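Local coordinates for protein translation elongation factor 1A (Methanosarcina mazei, PDB 3WND) that binds cysteinyl-tRNA(Cys) in its GTP-bound form and, as a SelB/EF-Tu-like factor, probably acts in translation elongation, at residues C208-S219 with S248-L259; K224-I234 with F271-V279. One frame throughout, in Å; residues are numbered along the deposited sequence. Where two conformers were deposited one is given.

Contact 1 of 2, residues C208-S219 with S248-L259; sequences CVVLGVVKQGIS and SAPAGTRVGMRL
The carbonyl oxygen of Gly-212 is approached from the opposing strand by three groups. Val-255 N donates a nearly straight hydrogen bond (172°) to Gly-212 O at 2.8 Å, the CA-H of Arg-254 adds a weaker contact, and the Arg-254 guanidinium lays one face over the same oxygen, off-centre, toward the rim. This is an antiparallel beta ladder in the strand-built domain that follows the nucleotide-binding one, consistent with domain II of SelB-type factors. Residues 208-213 pair with 254-259, and 218-219 with 249-250; between these ladders the pairing breaks off and resumes one residue out of step, the type II turn from Pro-250 to Thr-253 making the connection on one side. On the other, Lys-215 and Gln-216 form a classic bulge opposite Arg-194 of strand 194-203.

Arg-254 runs back across the strand because CG is anti to the backbone N (chi1 179°) and the chain then bends at chi2. NH1 passes 3.7 Å from Leu-211 CB, while NH2 forms a salt bridge with Asp-198. A leucine in its place would probably leave the Asp-198 carboxylate without its charge partner and remove the group lying over Gly-212 O. In the turn, Pro-250 O accepts from both Thr-253 N and Thr-253 OG1, the latter at 2.7 Å. Gly-252 N closes on Val-214 O at 2.7 Å. Val-214 CG2 lies 3.9 Å from Ala-249 CB. The Val-210 and Leu-259 side chains cross at about a right angle, CG1 of the first 3.8 Å from CD1 of the second. Met-257, extended beyond CG, spans the ladders and brings CE to 3.2 Å from Ser-219 OG.

Contact 2 of 2, residues K224-I234 with F271-V279; sequences KTKIFPLDRDI and FIISDKEIV
Two phenylalanine rings, one from each segment, receive aliphatic groups from the other segment on a face. Pro-229 CD sits above the middle of the Phe-271 ring, 3.6 Å from its centroid and 13° off the normal, a CH-pi contact, while Ile-227 CG1 lies at that ring's edge. The Phe-228 ring has Glu-277 CB over one face, 4.0 Å from the centroid, and Ser-274 O in its plane at the edge, 3.3 Å from CE1. A bend at chi2 carries the Glu-277 carboxylate away from this ring, and the two planes stand 70° apart.

The backbone beneath is an antiparallel pairing of 224-228 with 272-274, an example of a short ladder whose flanking loops and side chains add aromatic packing to the backbone bonds. Phe-228 and Ile-272 exchange two bonds, and Ser-274 N reaches Lys-226 O. A cis peptide precedes Pro-229, whose CB packs 3.9 Å from Val-279 CG1.

Polar side chains add to this: Thr-225 OG1, anti to the backbone N (chi1 -176°), donates to Asp-275 OD1 at 2.7 Å, coming from above the carboxylate plane. Ser-274 OG donates to the anti lone pair of Glu-277 OE2 at 2.6 Å; the same oxygen also forms a salt bridge with Arg-194, which would be expected to favour the charged carboxylate. Lys-226 NZ bridges to Asp-231, a residue of the G1 bulge that leads into strand 232-241.

Strand 194-203 flanks 272-274 on its other edge, bonded through Ile-273 to Ile-195, while strand 343-346 brings Ala-345 against Phe-228 and Ile-272.

The main ladders of contacts 1 and 2 belong to one curled antiparallel sheet, the contact centres about 14 Å apart, and they illustrate how pairings remote in sequence come to share one interior. Their segments alternate along the chain: strand 218-220 is followed by 224-228, and 254-260 by 272-274. Ile-273 is the main junction, its CD1 lying 4.1 Å from both Val-210 CG2 and Leu-259 CD2 and 4.2 Å from Met-257 SD. Leu-259 CD1 also meets Ile-234 CD1. Neither contact reaches the residues that bind GDP; contact 1 touches strand 21-28 of the nucleotide-binding domain, whereas contact 2 meets strand 343-346 of the C-terminal part.

Contact 1 of 2, residues C208-S219 with S248-L259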
# COMPACT_ATOMS: atom_id res chain seq x y z
N CYS A 208 -13.43 -10.33 -18.68
CA CYS A 208 -12.76 -10.21 -17.38
C CYS A 208 -11.68 -9.09 -17.45
O CYS A 208 -10.72 -9.20 -18.26
CB CYS A 208 -12.09 -11.52 -16.98
SG CYS A 208 -11.24 -11.46 -15.35
N VAL A 209 -11.82 -8.07 -16.60
CA VAL A 209 -10.83 -7.01 -16.45
C VAL A 209 -10.33 -6.98 -14.98
O VAL A 209 -11.13 -7.10 -14.01
CB VAL A 209 -11.41 -5.64 -16.89
CG1 VAL A 209 -10.41 -4.48 -16.53
CG2 VAL A 209 -11.72 -5.71 -18.39
N VAL A 210 -9.01 -6.84 -14.79
CA VAL A 210 -8.51 -6.67 -13.43
C VAL A 210 -7.73 -5.36 -13.43
O VAL A 210 -7.17 -4.97 -14.45
CB VAL A 210 -7.60 -7.83 -12.99
CG1 VAL A 210 -8.40 -9.14 -12.90
CG2 VAL A 210 -6.34 -7.90 -13.85
N LEU A 211 -7.75 -4.70 -12.29
CA LEU A 211 -6.93 -3.47 -12.08
C LEU A 211 -5.95 -3.88 -11.00
O LEU A 211 -6.25 -4.60 -10.00
CB LEU A 211 -7.76 -2.32 -11.57
CG LEU A 211 -9.10 -2.10 -12.30
CD1 LEU A 211 -9.81 -0.91 -11.69
CD2 LEU A 211 -8.89 -1.91 -13.79
N GLY A 212 -4.75 -3.31 -11.15
CA GLY A 212 -3.63 -3.67 -10.28
C GLY A 212 -2.38 -2.87 -10.58
O GLY A 212 -2.42 -1.89 -11.31
N VAL A 213 -1.27 -3.39 -10.04
CA VAL A 213 0.01 -2.70 -10.21
C VAL A 213 1.04 -3.77 -10.42
O VAL A 213 0.98 -4.85 -9.78
CB VAL A 213 0.34 -1.80 -8.98
CG1 VAL A 213 0.40 -2.61 -7.70
CG2 VAL A 213 1.57 -0.94 -9.21
N VAL A 214 1.95 -3.52 -11.36
CA VAL A 214 3.07 -4.46 -11.58
C VAL A 214 4.12 -4.20 -10.44
O VAL A 214 4.62 -3.08 -10.29
CB VAL A 214 3.75 -4.15 -12.92
CG1 VAL A 214 4.92 -5.14 -13.21
CG2 VAL A 214 2.71 -4.23 -14.08
N LYS A 215 4.32 -5.26 -9.64
CA LYS A 215 5.19 -5.18 -8.46
C LYS A 215 6.66 -5.34 -8.85
O LYS A 215 7.51 -4.77 -8.21
CB LYS A 215 4.77 -6.19 -7.42
CG LYS A 215 3.36 -5.99 -6.83
CD LYS A 215 3.18 -4.68 -6.00
CE LYS A 215 4.04 -4.61 -4.72
NZ LYS A 215 3.78 -3.47 -3.73
N GLN A 216 6.92 -6.15 -9.86
CA GLN A 216 8.27 -6.40 -10.35
C GLN A 216 8.17 -6.92 -11.79
O GLN A 216 7.07 -7.43 -12.20
CB GLN A 216 9.07 -7.36 -9.41
CG GLN A 216 8.43 -8.74 -9.38
CD GLN A 216 9.22 -9.70 -8.52
OE1 GLN A 216 9.39 -9.45 -7.33
NE2 GLN A 216 9.69 -10.80 -9.13
N GLY A 217 9.29 -6.86 -12.50
CA GLY A 217 9.38 -7.36 -13.85
C GLY A 217 8.72 -6.39 -14.83
O GLY A 217 8.43 -5.23 -14.52
N ILE A 218 8.49 -6.92 -16.02
CA ILE A 218 7.76 -6.17 -17.06
C ILE A 218 6.69 -7.12 -17.57
O ILE A 218 7.01 -8.18 -18.10
CB ILE A 218 8.64 -5.71 -18.24
CG1 ILE A 218 9.81 -4.88 -17.73
CG2 ILE A 218 7.78 -4.93 -19.28
CD1 ILE A 218 10.74 -4.33 -18.81
N SER A 219 5.41 -6.74 -17.38
CA SER A 219 4.32 -7.61 -17.88
C SER A 219 4.10 -7.24 -19.36
O SER A 219 4.19 -6.08 -19.73
CB SER A 219 3.04 -7.35 -17.04
OG SER A 219 1.98 -8.09 -17.53
N SER A 248 3.58 -3.16 -23.08
CA SER A 248 4.29 -3.62 -21.89
C SER A 248 4.16 -2.68 -20.75
O SER A 248 4.02 -1.45 -20.93
CB SER A 248 5.76 -3.83 -22.21
OG SER A 248 6.45 -2.62 -22.52
N ALA A 249 4.19 -3.30 -19.57
CA ALA A 249 3.98 -2.53 -18.32
C ALA A 249 5.10 -2.89 -17.33
O ALA A 249 5.10 -3.92 -16.71
CB ALA A 249 2.61 -2.88 -17.72
N PRO A 250 6.08 -1.97 -17.18
CA PRO A 250 7.21 -2.27 -16.23
C PRO A 250 6.79 -2.09 -14.78
O PRO A 250 5.74 -1.53 -14.46
CB PRO A 250 8.29 -1.20 -16.61
CG PRO A 250 7.42 -0.14 -17.24
CD PRO A 250 6.31 -0.75 -17.97
N ALA A 251 7.67 -2.57 -13.88
CA ALA A 251 7.42 -2.46 -12.45
C ALA A 251 7.00 -1.03 -12.08
O ALA A 251 7.64 -0.02 -12.44
CB ALA A 251 8.68 -2.88 -11.69
N GLY A 252 5.94 -0.94 -11.28
CA GLY A 252 5.45 0.39 -10.87
C GLY A 252 4.22 0.83 -11.63
O GLY A 252 3.57 1.78 -11.22
N THR A 253 3.95 0.16 -12.75
CA THR A 253 2.87 0.64 -13.65
C THR A 253 1.52 0.20 -13.04
O THR A 253 1.31 -0.94 -12.78
CB THR A 253 3.04 0.06 -15.08
OG1 THR A 253 4.31 0.47 -15.60
CG2 THR A 253 1.88 0.63 -16.02
N ARG A 254 0.59 1.15 -12.92
CA ARG A 254 -0.79 0.81 -12.58
C ARG A 254 -1.51 0.43 -13.91
O ARG A 254 -1.35 1.13 -14.94
CB ARG A 254 -1.46 2.07 -11.95
CG ARG A 254 -2.88 1.75 -11.61
CD ARG A 254 -3.26 2.16 -10.25
NE ARG A 254 -4.58 1.61 -10.18
CZ ARG A 254 -4.86 0.60 -9.39
NH1 ARG A 254 -6.08 0.10 -9.39
NH2 ARG A 254 -3.92 0.19 -8.48
N VAL A 255 -2.11 -0.76 -13.87
CA VAL A 255 -2.63 -1.36 -15.08
C VAL A 255 -4.10 -1.78 -14.90
O VAL A 255 -4.65 -1.99 -13.78
CB VAL A 255 -1.85 -2.69 -15.52
CG1 VAL A 255 -0.44 -2.37 -15.90
CG2 VAL A 255 -2.00 -3.73 -14.35
N GLY A 256 -4.73 -1.80 -16.06
CA GLY A 256 -5.98 -2.54 -16.20
C GLY A 256 -5.66 -3.64 -17.22
O GLY A 256 -4.96 -3.38 -18.22
N MET A 257 -6.07 -4.86 -16.95
CA MET A 257 -5.77 -5.94 -17.89
C MET A 257 -7.00 -6.76 -18.23
O MET A 257 -7.78 -7.22 -17.32
CB MET A 257 -4.71 -6.92 -17.33
CG MET A 257 -3.38 -6.20 -17.00
SD MET A 257 -2.25 -7.43 -16.26
CE MET A 257 -0.69 -6.61 -16.65
N ARG A 258 -7.14 -7.02 -19.53
CA ARG A 258 -8.20 -7.94 -20.00
C ARG A 258 -7.59 -9.30 -19.96
O ARG A 258 -6.51 -9.55 -20.57
CB ARG A 258 -8.61 -7.56 -21.43
CG ARG A 258 -10.09 -7.66 -21.64
CD ARG A 258 -10.50 -6.81 -22.84
NE ARG A 258 -10.39 -7.50 -24.13
CZ ARG A 258 -9.59 -7.14 -25.15
NH1 ARG A 258 -8.74 -6.06 -25.09
NH2 ARG A 258 -9.62 -7.87 -26.25
N LEU A 259 -8.23 -10.22 -19.24
CA LEU A 259 -7.67 -11.59 -19.09
C LEU A 259 -8.60 -12.59 -19.83
O LEU A 259 -9.84 -12.51 -19.76
CB LEU A 259 -7.70 -12.00 -17.59
CG LEU A 259 -6.95 -11.04 -16.64
CD1 LEU A 259 -7.02 -11.72 -15.27
CD2 LEU A 259 -5.55 -10.72 -17.16

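Contact 2 of 2, residues K224-I234 with F271-V279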
# COMPACT_ATOMS: atom_id res chain seq x y z
N LYS A 224 1.38 -15.48 -21.63
CA LYS A 224 0.68 -16.60 -21.11
C LYS A 224 1.30 -16.86 -19.75
O LYS A 224 2.51 -17.09 -19.65
CB LYS A 224 0.89 -17.77 -22.07
CG LYS A 224 0.26 -17.52 -23.49
CD LYS A 224 0.19 -18.84 -24.30
CE LYS A 224 -1.26 -19.36 -24.40
NZ LYS A 224 -2.22 -18.35 -24.96
N THR A 225 0.48 -16.82 -18.69
CA THR A 225 1.05 -16.84 -17.34
C THR A 225 0.01 -17.44 -16.50
O THR A 225 -0.82 -18.23 -17.05
CB THR A 225 1.52 -15.42 -16.94
OG1 THR A 225 2.16 -15.44 -15.67
CG2 THR A 225 0.40 -14.37 -17.02
N LYS A 226 0.03 -17.20 -15.18
CA LYS A 226 -0.95 -17.85 -14.26
C LYS A 226 -1.57 -16.85 -13.29
O LYS A 226 -1.06 -15.73 -13.17
CB LYS A 226 -0.33 -18.95 -13.44
CG LYS A 226 0.10 -20.20 -14.28
CD LYS A 226 0.55 -21.34 -13.31
CE LYS A 226 0.86 -22.65 -14.05
NZ LYS A 226 0.89 -23.75 -13.02
N ILE A 227 -2.66 -17.25 -12.64
CA ILE A 227 -3.20 -16.44 -11.57
C ILE A 227 -3.26 -17.31 -10.33
O ILE A 227 -3.75 -18.49 -10.44
CB ILE A 227 -4.55 -15.80 -11.97
CG1 ILE A 227 -5.03 -14.76 -10.90
CG2 ILE A 227 -5.60 -16.86 -12.33
CD1 ILE A 227 -6.13 -13.88 -11.49
N PHE A 228 -2.91 -16.71 -9.20
CA PHE A 228 -2.87 -17.40 -7.90
C PHE A 228 -3.69 -16.59 -6.92
O PHE A 228 -3.75 -15.37 -7.06
CB PHE A 228 -1.41 -17.45 -7.39
CG PHE A 228 -0.55 -18.32 -8.22
CD1 PHE A 228 0.16 -17.79 -9.24
CD2 PHE A 228 -0.47 -19.68 -7.94
CE1 PHE A 228 0.94 -18.59 -10.09
CE2 PHE A 228 0.27 -20.51 -8.74
CZ PHE A 228 1.00 -19.96 -9.81
N PRO A 229 -4.28 -17.26 -5.90
CA PRO A 229 -4.04 -18.65 -5.50
C PRO A 229 -4.87 -19.71 -6.30
O PRO A 229 -4.71 -20.91 -6.05
CB PRO A 229 -4.50 -18.67 -4.03
CG PRO A 229 -5.62 -17.62 -4.03
CD PRO A 229 -5.11 -16.54 -4.94
N LEU A 230 -5.63 -19.29 -7.32
CA LEU A 230 -6.37 -20.28 -8.21
C LEU A 230 -5.45 -21.31 -8.84
O LEU A 230 -5.78 -22.49 -8.94
CB LEU A 230 -7.04 -19.51 -9.31
CG LEU A 230 -8.41 -19.00 -8.98
CD1 LEU A 230 -8.96 -18.46 -10.30
CD2 LEU A 230 -9.23 -20.15 -8.45
N ASP A 231 -4.24 -20.89 -9.20
CA ASP A 231 -3.27 -21.69 -9.95
C ASP A 231 -3.88 -22.11 -11.30
O ASP A 231 -3.96 -23.28 -11.67
CB ASP A 231 -2.79 -22.86 -9.12
CG ASP A 231 -1.49 -23.49 -9.65
OD1 ASP A 231 -1.02 -23.17 -10.78
OD2 ASP A 231 -0.94 -24.35 -8.94
N ARG A 232 -4.25 -21.11 -12.05
CA ARG A 232 -4.90 -21.32 -13.32
C ARG A 232 -4.10 -20.65 -14.44
O ARG A 232 -3.65 -19.47 -14.29
CB ARG A 232 -6.35 -20.83 -13.21
CG ARG A 232 -7.22 -21.00 -14.47
CD ARG A 232 -8.70 -20.71 -14.17
NE ARG A 232 -9.51 -20.92 -15.35
CZ ARG A 232 -10.08 -22.08 -15.67
NH1 ARG A 232 -9.91 -23.13 -14.85
NH2 ARG A 232 -10.80 -22.22 -16.82
N ASP A 233 -3.94 -21.31 -15.59
CA ASP A 233 -3.34 -20.63 -16.73
C ASP A 233 -4.22 -19.51 -17.33
O ASP A 233 -5.45 -19.66 -17.42
CB ASP A 233 -3.14 -21.64 -17.82
CG ASP A 233 -2.18 -22.74 -17.41
OD1 ASP A 233 -1.06 -22.38 -16.96
OD2 ASP A 233 -2.53 -23.90 -17.51
N ILE A 234 -3.60 -18.32 -17.63
CA ILE A 234 -4.38 -17.22 -18.18
C ILE A 234 -3.57 -16.60 -19.27
O ILE A 234 -2.40 -16.92 -19.40
CB ILE A 234 -4.79 -16.18 -17.08
CG1 ILE A 234 -3.50 -15.59 -16.41
CG2 ILE A 234 -5.64 -16.79 -15.96
CD1 ILE A 234 -3.74 -14.26 -15.66
N PHE A 271 -5.28 -11.46 -5.32
CA PHE A 271 -4.79 -12.45 -6.26
C PHE A 271 -3.59 -11.88 -6.97
O PHE A 271 -3.43 -10.63 -7.07
CB PHE A 271 -5.94 -12.76 -7.29
CG PHE A 271 -6.93 -13.80 -6.76
CD1 PHE A 271 -7.31 -13.82 -5.41
CD2 PHE A 271 -7.50 -14.72 -7.63
CE1 PHE A 271 -8.27 -14.78 -4.95
CE2 PHE A 271 -8.43 -15.65 -7.16
CZ PHE A 271 -8.81 -15.71 -5.87
N ILE A 272 -2.75 -12.74 -7.49
CA ILE A 272 -1.50 -12.34 -8.11
C ILE A 272 -1.40 -12.99 -9.48
O ILE A 272 -1.69 -14.21 -9.65
CB ILE A 272 -0.30 -12.88 -7.27
CG1 ILE A 272 -0.32 -12.22 -5.85
CG2 ILE A 272 1.02 -12.49 -7.95
CD1 ILE A 272 0.69 -12.88 -4.88
N ILE A 273 -0.97 -12.21 -10.45
CA ILE A 273 -0.67 -12.77 -11.73
C ILE A 273 0.86 -12.92 -11.78
O ILE A 273 1.64 -11.91 -11.62
CB ILE A 273 -1.11 -11.85 -12.93
CG1 ILE A 273 -2.68 -11.76 -12.92
CG2 ILE A 273 -0.53 -12.37 -14.25
CD1 ILE A 273 -3.23 -10.63 -13.77
N SER A 274 1.32 -14.13 -12.04
CA SER A 274 2.71 -14.44 -12.11
C SER A 274 2.84 -15.86 -12.56
O SER A 274 1.84 -16.63 -12.55
CB SER A 274 3.49 -14.20 -10.81
OG SER A 274 3.41 -15.27 -9.98
N ASP A 275 4.07 -16.26 -12.86
CA ASP A 275 4.26 -17.68 -13.34
C ASP A 275 4.30 -18.65 -12.17
O ASP A 275 4.09 -19.84 -12.35
CB ASP A 275 5.56 -17.76 -14.13
CG ASP A 275 5.44 -17.18 -15.51
OD1 ASP A 275 4.31 -16.99 -16.02
OD2 ASP A 275 6.46 -16.99 -16.13
N LYS A 276 4.65 -18.17 -10.96
CA LYS A 276 4.75 -19.13 -9.82
C LYS A 276 4.57 -18.32 -8.51
O LYS A 276 5.26 -17.31 -8.26
CB LYS A 276 6.17 -19.76 -9.83
CG LYS A 276 6.44 -20.68 -8.68
CD LYS A 276 5.38 -21.80 -8.56
CE LYS A 276 5.74 -22.87 -7.51
NZ LYS A 276 5.81 -22.31 -6.11
N GLU A 277 3.73 -18.83 -7.62
CA GLU A 277 3.61 -18.30 -6.27
C GLU A 277 3.45 -19.41 -5.31
O GLU A 277 2.96 -20.49 -5.71
CB GLU A 277 2.31 -17.38 -6.12
CG GLU A 277 2.37 -16.14 -7.03
CD GLU A 277 3.47 -15.17 -6.63
OE1 GLU A 277 3.79 -15.11 -5.43
OE2 GLU A 277 3.98 -14.50 -7.55
N ILE A 278 3.82 -19.15 -4.04
CA ILE A 278 3.49 -20.15 -2.97
C ILE A 278 2.01 -20.00 -2.64
O ILE A 278 1.49 -18.90 -2.56
CB ILE A 278 4.34 -19.87 -1.67
CG1 ILE A 278 5.82 -19.94 -2.04
CG2 ILE A 278 3.99 -20.85 -0.50
CD1 ILE A 278 6.83 -19.40 -1.02
N VAL A 279 1.32 -21.14 -2.46
CA VAL A 279 -0.06 -21.06 -2.01
C VAL A 279 -0.20 -21.97 -0.81
O VAL A 279 0.08 -23.17 -0.85
CB VAL A 279 -1.07 -21.50 -3.09
CG1 VAL A 279 -2.44 -21.54 -2.49
CG2 VAL A 279 -1.01 -20.58 -4.31